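Local coordinates for type 6 secretion amidase effector 2 (Salmonella typhi, PDB 6WIN), which probably acts as an antibacterial toxin of the type VI secretion system, an amidase that cuts the peptide part of peptidoglycan in rival bacteria, at residues A[45-59]-A[71-85]. Residues are numbered along the deposited sequence; the frame is centred on the assembly and turned at random.
Sequences VFGNKNIEVGTVIAT and GNHAAFFLGQDTGGI
Ile51 lays CD1 over one face of the Phe77 ring in a CH-pi contact, 4.0 Å from the centroid; Gly79 N sits over the opposite face. At chi1 175° Phe77 holds CG opposite its backbone N, carrying the ring to the 45-55 loop, where Val45 CG1 meets CD1 at 3.6 Å. Branched aliphatic side chains suit this place, their methyls packing on Phe77 and on each other: Ile57 CD1 touches both Phe77 CB and Ile85 CD1. On the other sheet face, Val56 lies alongside Phe76; both touch Ile27 of helix 23-30.

Between these layers, 56-59 and 74-81 pair as inner strands of the antiparallel sheet, 129-133 beside the first and 84-89 beside the second; Ile57 N donates to Ala75 O (2.9 Å). Gly54, at a type II turn position that suits glycine, donates to Phe77 O. Thr59 OG1 accepts from His73 N, and His73 NE2 is hydrogen-bonded to Asp89 OD2.

At the outer edge the Gln80 amide spans turn 45-48: OE1 takes Gly47 N on a lone pair (2.8 Å), and NE2 gives Val45 O a weak bond. An amide, donor and acceptor at once, thus fastens the loop's backbone while Val45, Ile57 and Ile85 pack with Phe77 inside.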
ATOM      1  N   VAL A  45      -5.367   5.977   5.061  1.00 18.73           N
ATOM      2  CA  VAL A  45      -5.685   4.681   5.656  1.00 16.44           C
ATOM      3  C   VAL A  45      -5.716   4.760   7.181  1.00 19.28           C
ATOM      4  O   VAL A  45      -6.693   4.359   7.818  1.00 19.13           O
ATOM      5  CB  VAL A  45      -4.673   3.623   5.174  1.00 17.70           C
ATOM      6  CG1 VAL A  45      -4.842   2.317   5.959  1.00 18.56           C
ATOM      7  CG2 VAL A  45      -4.792   3.410   3.661  1.00 15.43           C
ATOM      8  N   PHE A  46      -4.651   5.270   7.801  1.00 19.61           N
ATOM      9  CA  PHE A  46      -4.579   5.294   9.260  1.00 21.73           C
ATOM     10  C   PHE A  46      -5.607   6.275   9.819  1.00 20.73           C
ATOM     11  O   PHE A  46      -5.609   7.453   9.458  1.00 20.44           O
ATOM     12  CB  PHE A  46      -3.177   5.675   9.725  1.00 16.78           C
ATOM     13  CG  PHE A  46      -2.992   5.555  11.215  1.00 19.58           C
ATOM     14  CD1 PHE A  46      -2.854   4.304  11.804  1.00 17.58           C
ATOM     15  CD2 PHE A  46      -2.994   6.676  12.023  1.00 20.71           C
ATOM     16  CE1 PHE A  46      -2.696   4.172  13.169  1.00 19.35           C
ATOM     17  CE2 PHE A  46      -2.833   6.558  13.403  1.00 19.99           C
ATOM     18  CZ  PHE A  46      -2.685   5.302  13.973  1.00 20.66           C
ATOM     19  N   GLY A  47      -6.469   5.796  10.717  1.00 24.22           N
ATOM     20  CA  GLY A  47      -7.544   6.602  11.249  1.00 20.17           C
ATOM     21  C   GLY A  47      -8.851   6.504  10.489  1.00 27.70           C
ATOM     22  O   GLY A  47      -9.895   6.867  11.040  1.00 27.99           O
ATOM     23  N   ASN A  48      -8.823   6.020   9.246  1.00 27.23           N
ATOM     24  CA  ASN A  48     -10.022   5.905   8.416  1.00 23.64           C
ATOM     25  C   ASN A  48     -10.932   4.820   8.978  1.00 25.40           C
ATOM     26  O   ASN A  48     -10.586   3.636   8.951  1.00 33.71           O
ATOM     27  CB  ASN A  48      -9.619   5.588   6.979  1.00 24.78           C
ATOM     28  CG  ASN A  48     -10.780   5.681   5.991  1.00 30.11           C
ATOM     29  OD1 ASN A  48     -11.946   5.565   6.360  1.00 35.25           O
ATOM     30  ND2 ASN A  48     -10.454   5.882   4.721  1.00 24.57           N
ATOM     31  N   LYS A  49     -12.104   5.215   9.469  1.00 26.45           N
ATOM     32  CA  LYS A  49     -13.051   4.276  10.038  1.00 35.28           C
ATOM     33  C   LYS A  49     -13.908   3.524   9.046  1.00 33.06           C
ATOM     34  O   LYS A  49     -14.750   2.722   9.459  1.00 43.60           O
ATOM     35  N   ASN A  50     -13.713   3.748   7.745  1.00 32.90           N
ATOM     36  CA  ASN A  50     -14.562   3.177   6.710  1.00 33.16           C
ATOM     37  C   ASN A  50     -13.854   2.206   5.777  1.00 34.43           C
ATOM     38  O   ASN A  50     -14.524   1.557   4.967  1.00 38.42           O
ATOM     39  CB  ASN A  50     -15.185   4.300   5.868  1.00 30.21           C
ATOM     40  CG  ASN A  50     -16.123   5.160   6.680  1.00 43.98           C
ATOM     41  OD1 ASN A  50     -17.146   4.678   7.171  1.00 44.31           O
ATOM     42  ND2 ASN A  50     -15.768   6.434   6.856  1.00 46.92           N
ATOM     43  N   ILE A  51     -12.534   2.073   5.876  1.00 28.55           N
ATOM     44  CA  ILE A  51     -11.788   1.282   4.911  1.00 25.67           C
ATOM     45  C   ILE A  51     -12.028  -0.204   5.168  1.00 29.55           C
ATOM     46  O   ILE A  51     -11.981  -0.672   6.313  1.00 29.69           O
ATOM     47  CB  ILE A  51     -10.303   1.663   4.970  1.00 20.78           C
ATOM     48  CG1 ILE A  51      -9.475   0.814   4.002  1.00 21.01           C
ATOM     49  CG2 ILE A  51      -9.785   1.610   6.408  1.00 22.02           C
ATOM     50  CD1 ILE A  51      -8.061   1.325   3.835  1.00 19.19           C
ATOM     51  N   GLU A  52     -12.309  -0.946   4.098  1.00 29.03           N
ATOM     52  CA  GLU A  52     -12.674  -2.355   4.156  1.00 27.42           C
ATOM     53  C   GLU A  52     -11.443  -3.247   4.051  1.00 21.39           C
ATOM     54  O   GLU A  52     -10.479  -2.926   3.352  1.00 18.59           O
ATOM     55  CB  GLU A  52     -13.623  -2.700   3.008  1.00 31.85           C
ATOM     56  CG  GLU A  52     -14.531  -1.553   2.626  1.00 45.49           C
ATOM     57  CD  GLU A  52     -15.215  -1.758   1.292  1.00 50.30           C
ATOM     58  OE1 GLU A  52     -15.544  -2.930   0.975  1.00 49.54           O
ATOM     59  OE2 GLU A  52     -15.439  -0.736   0.587  1.00 48.23           O
ATOM     60  N   VAL A  53     -11.499  -4.394   4.729  1.00 27.93           N
ATOM     61  CA  VAL A  53     -10.459  -5.404   4.575  1.00 28.66           C
ATOM     62  C   VAL A  53     -10.300  -5.743   3.098  1.00 20.75           C
ATOM     63  O   VAL A  53     -11.287  -5.980   2.397  1.00 22.46           O
ATOM     64  CB  VAL A  53     -10.803  -6.659   5.400  1.00 29.94           C
ATOM     65  CG1 VAL A  53      -9.739  -7.738   5.192  1.00 21.87           C
ATOM     66  CG2 VAL A  53     -10.984  -6.301   6.891  1.00 26.42           C
ATOM     67  N   GLY A  54      -9.054  -5.765   2.623  1.00 18.63           N
ATOM     68  CA  GLY A  54      -8.747  -6.037   1.233  1.00 17.35           C
ATOM     69  C   GLY A  54      -8.618  -4.817   0.336  1.00 20.45           C
ATOM     70  O   GLY A  54      -8.273  -4.969  -0.843  1.00 16.46           O
ATOM     71  N   THR A  55      -8.888  -3.616   0.846  1.00 15.02           N
ATOM     72  CA  THR A  55      -8.708  -2.420   0.037  1.00 18.50           C
ATOM     73  C   THR A  55      -7.257  -2.308  -0.414  1.00 19.78           C
ATOM     74  O   THR A  55      -6.332  -2.527   0.376  1.00 19.32           O
ATOM     75  CB  THR A  55      -9.108  -1.173   0.830  1.00 16.54           C
ATOM     76  OG1 THR A  55     -10.466  -1.299   1.269  1.00 16.69           O
ATOM     77  CG2 THR A  55      -8.963   0.058  -0.035  1.00 13.68           C
ATOM     78  N   VAL A  56      -7.057  -1.983  -1.694  1.00 13.03           N
ATOM     79  CA  VAL A  56      -5.708  -1.748  -2.188  1.00 13.19           C
ATOM     80  C   VAL A  56      -5.226  -0.390  -1.697  1.00 18.94           C
ATOM     81  O   VAL A  56      -5.894   0.629  -1.910  1.00 19.10           O
ATOM     82  CB  VAL A  56      -5.671  -1.818  -3.718  1.00 17.21           C
ATOM     83  CG1 VAL A  56      -4.307  -1.392  -4.212  1.00 14.43           C
ATOM     84  CG2 VAL A  56      -6.047  -3.240  -4.215  1.00 12.68           C
ATOM     85  N   ILE A  57      -4.059  -0.368  -1.040  1.00 15.43           N
ATOM     86  CA  ILE A  57      -3.480   0.852  -0.497  1.00 15.60           C
ATOM     87  C   ILE A  57      -2.026   0.973  -0.945  1.00 17.71           C
ATOM     88  O   ILE A  57      -1.411   0.012  -1.410  1.00 15.22           O
ATOM     89  CB  ILE A  57      -3.598   0.893   1.040  1.00 15.08           C
ATOM     90  CG1 ILE A  57      -2.776  -0.240   1.679  1.00 19.13           C
ATOM     91  CG2 ILE A  57      -5.065   0.762   1.440  1.00 17.33           C
ATOM     92  CD1 ILE A  57      -2.759  -0.194   3.218  1.00 17.28           C
ATOM     93  N   ALA A  58      -1.474   2.177  -0.805  1.00 18.13           N
ATOM     94  CA  ALA A  58      -0.113   2.430  -1.263  1.00 18.23           C
ATOM     95  C   ALA A  58       0.435   3.687  -0.601  1.00 18.62           C
ATOM     96  O   ALA A  58      -0.313   4.519  -0.094  1.00 17.69           O
ATOM     97  CB  ALA A  58      -0.057   2.587  -2.786  1.00 18.17           C
ATOM     98  N   THR A  59       1.759   3.811  -0.629  1.00 18.89           N
ATOM     99  CA  THR A  59       2.427   5.060  -0.281  1.00 17.96           C
ATOM    100  C   THR A  59       2.172   6.107  -1.364  1.00 16.66           C
ATOM    101  O   THR A  59       2.378   5.841  -2.550  1.00 15.18           O
ATOM    102  CB  THR A  59       3.931   4.832  -0.155  1.00 23.56           C
ATOM    103  OG1 THR A  59       4.425   4.342  -1.412  1.00 18.48           O
ATOM    104  CG2 THR A  59       4.257   3.815   0.952  1.00 13.30           C
ATOM    105  N   GLY A  71      11.406   4.103  -0.979  1.00 29.05           N
ATOM    106  CA  GLY A  71      10.406   3.748   0.001  1.00 30.53           C
ATOM    107  C   GLY A  71       9.000   3.537  -0.522  1.00 30.19           C
ATOM    108  O   GLY A  71       8.087   3.354   0.289  1.00 26.13           O
ATOM    109  N   ASN A  72       8.781   3.557  -1.837  1.00 25.95           N
ATOM    110  CA  ASN A  72       7.435   3.327  -2.346  1.00 25.52           C
ATOM    111  C   ASN A  72       7.014   1.888  -2.067  1.00 25.39           C
ATOM    112  O   ASN A  72       7.840   0.973  -2.034  1.00 24.48           O
ATOM    113  CB  ASN A  72       7.337   3.653  -3.847  1.00 24.42           C
ATOM    114  CG  ASN A  72       8.272   2.815  -4.717  1.00 33.58           C
ATOM    115  OD1 ASN A  72       8.125   1.600  -4.833  1.00 33.69           O
ATOM    116  ND2 ASN A  72       9.223   3.477  -5.356  1.00 37.79           N
ATOM    117  N   HIS A  73       5.718   1.698  -1.822  1.00 21.85           N
ATOM    118  CA  HIS A  73       5.216   0.385  -1.435  1.00 20.57           C
ATOM    119  C   HIS A  73       3.717   0.343  -1.690  1.00 16.76           C
ATOM    120  O   HIS A  73       3.041   1.370  -1.654  1.00 15.35           O
ATOM    121  CB  HIS A  73       5.533   0.074   0.037  1.00 17.19           C
ATOM    122  CG  HIS A  73       5.311  -1.359   0.427  1.00 17.94           C
ATOM    123  ND1 HIS A  73       6.010  -2.404  -0.140  1.00 17.46           N
ATOM    124  CD2 HIS A  73       4.465  -1.918   1.324  1.00 15.30           C
ATOM    125  CE1 HIS A  73       5.592  -3.545   0.379  1.00 18.96           C
ATOM    126  NE2 HIS A  73       4.660  -3.279   1.276  1.00 19.21           N
ATOM    127  N   ALA A  74       3.215  -0.856  -1.970  1.00 17.45           N
ATOM    128  CA  ALA A  74       1.793  -1.093  -2.164  1.00 17.33           C
ATOM    129  C   ALA A  74       1.418  -2.366  -1.425  1.00 16.85           C
ATOM    130  O   ALA A  74       2.267  -3.233  -1.200  1.00 17.69           O
ATOM    131  CB  ALA A  74       1.426  -1.201  -3.655  1.00 18.92           C
ATOM    132  N   ALA A  75       0.149  -2.475  -1.034  1.00 16.15           N
ATOM    133  CA  ALA A  75      -0.259  -3.607  -0.210  1.00 17.65           C
ATOM    134  C   ALA A  75      -1.778  -3.701  -0.182  1.00 15.81           C
ATOM    135  O   ALA A  75      -2.484  -2.815  -0.667  1.00 14.70           O
ATOM    136  CB  ALA A  75       0.302  -3.483   1.216  1.00 14.77           C
ATOM    137  N   PHE A  76      -2.273  -4.799   0.389  1.00 13.70           N
ATOM    138  CA  PHE A  76      -3.687  -4.944   0.717  1.00 18.58           C
ATOM    139  C   PHE A  76      -3.895  -4.601   2.187  1.00 18.25           C
ATOM    140  O   PHE A  76      -3.200  -5.134   3.055  1.00 17.59           O
ATOM    141  CB  PHE A  76      -4.200  -6.365   0.465  1.00 15.75           C
ATOM    142  CG  PHE A  76      -4.142  -6.816  -0.973  1.00 18.66           C
ATOM    143  CD1 PHE A  76      -5.101  -6.393  -1.892  1.00 17.95           C
ATOM    144  CD2 PHE A  76      -3.158  -7.690  -1.396  1.00 16.27           C
ATOM    145  CE1 PHE A  76      -5.069  -6.832  -3.204  1.00 14.73           C
ATOM    146  CE2 PHE A  76      -3.116  -8.134  -2.710  1.00 15.24           C
ATOM    147  CZ  PHE A  76      -4.077  -7.692  -3.618  1.00 18.16           C
ATOM    148  N   PHE A  77      -4.868  -3.737   2.465  1.00 20.04           N
ATOM    149  CA  PHE A  77      -5.202  -3.410   3.847  1.00 20.54           C
ATOM    150  C   PHE A  77      -5.869  -4.596   4.541  1.00 20.50           C
ATOM    151  O   PHE A  77      -6.735  -5.259   3.964  1.00 21.05           O
ATOM    152  CB  PHE A  77      -6.131  -2.202   3.881  1.00 13.28           C
ATOM    153  CG  PHE A  77      -6.624  -1.853   5.244  1.00 17.84           C
ATOM    154  CD1 PHE A  77      -5.807  -1.166   6.132  1.00 15.65           C
ATOM    155  CD2 PHE A  77      -7.914  -2.188   5.636  1.00 18.39           C
ATOM    156  CE1 PHE A  77      -6.270  -0.825   7.409  1.00 19.07           C
ATOM    157  CE2 PHE A  77      -8.385  -1.853   6.898  1.00 20.22           C
ATOM    158  CZ  PHE A  77      -7.565  -1.170   7.788  1.00 20.16           C
ATOM    159  N   LEU A  78      -5.478  -4.858   5.791  1.00 15.52           N
ATOM    160  CA  LEU A  78      -6.134  -5.904   6.579  1.00 18.17           C
ATOM    161  C   LEU A  78      -6.874  -5.385   7.804  1.00 21.42           C
ATOM    162  O   LEU A  78      -7.952  -5.885   8.113  1.00 23.73           O
ATOM    163  CB  LEU A  78      -5.124  -6.974   7.034  1.00 15.32           C
ATOM    164  CG  LEU A  78      -4.405  -7.818   5.981  1.00 21.72           C
ATOM    165  CD1 LEU A  78      -3.459  -8.815   6.662  1.00 19.07           C
ATOM    166  CD2 LEU A  78      -5.382  -8.532   5.044  1.00 21.04           C
ATOM    167  N   GLY A  79      -6.322  -4.410   8.519  1.00 21.04           N
ATOM    168  CA  GLY A  79      -6.948  -3.903   9.730  1.00 15.06           C
ATOM    169  C   GLY A  79      -6.062  -2.846  10.352  1.00 18.33           C
ATOM    170  O   GLY A  79      -4.969  -2.551   9.857  1.00 17.27           O
ATOM    171  N   GLN A  80      -6.541  -2.265  11.454  1.00 20.61           N
ATOM    172  CA  GLN A  80      -5.755  -1.230  12.119  1.00 19.30           C
ATOM    173  C   GLN A  80      -6.142  -1.115  13.588  1.00 19.57           C
ATOM    174  O   GLN A  80      -7.219  -1.542  14.014  1.00 15.84           O
ATOM    175  CB  GLN A  80      -5.904   0.132  11.419  1.00 20.05           C
ATOM    176  CG  GLN A  80      -7.267   0.801  11.572  1.00 17.69           C
ATOM    177  CD  GLN A  80      -7.346   2.128  10.832  1.00 26.44           C
ATOM    178  OE1 GLN A  80      -6.618   3.075  11.149  1.00 22.47           O
ATOM    179  NE2 GLN A  80      -8.221   2.199   9.824  1.00 24.08           N
ATOM    180  N   ASP A  81      -5.228  -0.528  14.356  1.00 18.59           N
ATOM    181  CA  ASP A  81      -5.432  -0.241  15.768  1.00 25.49           C
ATOM    182  C   ASP A  81      -4.775   1.109  16.072  1.00 22.46           C
ATOM    183  O   ASP A  81      -4.329   1.818  15.164  1.00 22.12           O
ATOM    184  CB  ASP A  81      -4.876  -1.384  16.633  1.00 23.16           C
ATOM    185  CG  ASP A  81      -3.444  -1.723  16.298  1.00 19.62           C
ATOM    186  OD1 ASP A  81      -2.556  -0.871  16.504  1.00 17.98           O
ATOM    187  OD2 ASP A  81      -3.198  -2.850  15.825  1.00 19.34           O
ATOM    188  N   THR A  82      -4.679   1.454  17.363  1.00 20.17           N
ATOM    189  CA  THR A  82      -4.142   2.760  17.737  1.00 25.48           C
ATOM    190  C   THR A  82      -2.651   2.886  17.438  1.00 25.40           C
ATOM    191  O   THR A  82      -2.135   4.007  17.399  1.00 25.51           O
ATOM    192  CB  THR A  82      -4.406   3.057  19.224  1.00 24.57           C
ATOM    193  OG1 THR A  82      -3.727   2.098  20.041  1.00 29.41           O
ATOM    194  CG2 THR A  82      -5.888   2.996  19.539  1.00 23.29           C
ATOM    195  N   GLY A  83      -1.954   1.777  17.200  1.00 21.59           N
ATOM    196  CA  GLY A  83      -0.528   1.840  16.946  1.00 20.29           C
ATOM    197  C   GLY A  83      -0.067   1.623  15.514  1.00 20.51           C
ATOM    198  O   GLY A  83       1.121   1.789  15.224  1.00 19.58           O
ATOM    199  N   GLY A  84      -0.955   1.248  14.605  1.00 19.20           N
ATOM    200  CA  GLY A  84      -0.536   1.045  13.235  1.00 18.76           C
ATOM    201  C   GLY A  84      -1.570   0.263  12.448  1.00 18.34           C
ATOM    202  O   GLY A  84      -2.713   0.105  12.875  1.00 16.37           O
ATOM    203  N   ILE A  85      -1.134  -0.224  11.281  1.00 18.61           N
ATOM    204  CA  ILE A  85      -1.995  -0.982  10.376  1.00 18.85           C
ATOM    205  C   ILE A  85      -1.365  -2.336  10.071  1.00 18.98           C
ATOM    206  O   ILE A  85      -0.140  -2.487  10.021  1.00 20.21           O
ATOM    207  CB  ILE A  85      -2.273  -0.222   9.059  1.00 19.44           C
ATOM    208  CG1 ILE A  85      -0.960   0.079   8.330  1.00 21.95           C
ATOM    209  CG2 ILE A  85      -3.031   1.061   9.314  1.00 18.60           C
ATOM    210  CD1 ILE A  85      -1.150   0.678   6.935  1.00 20.72           C
TER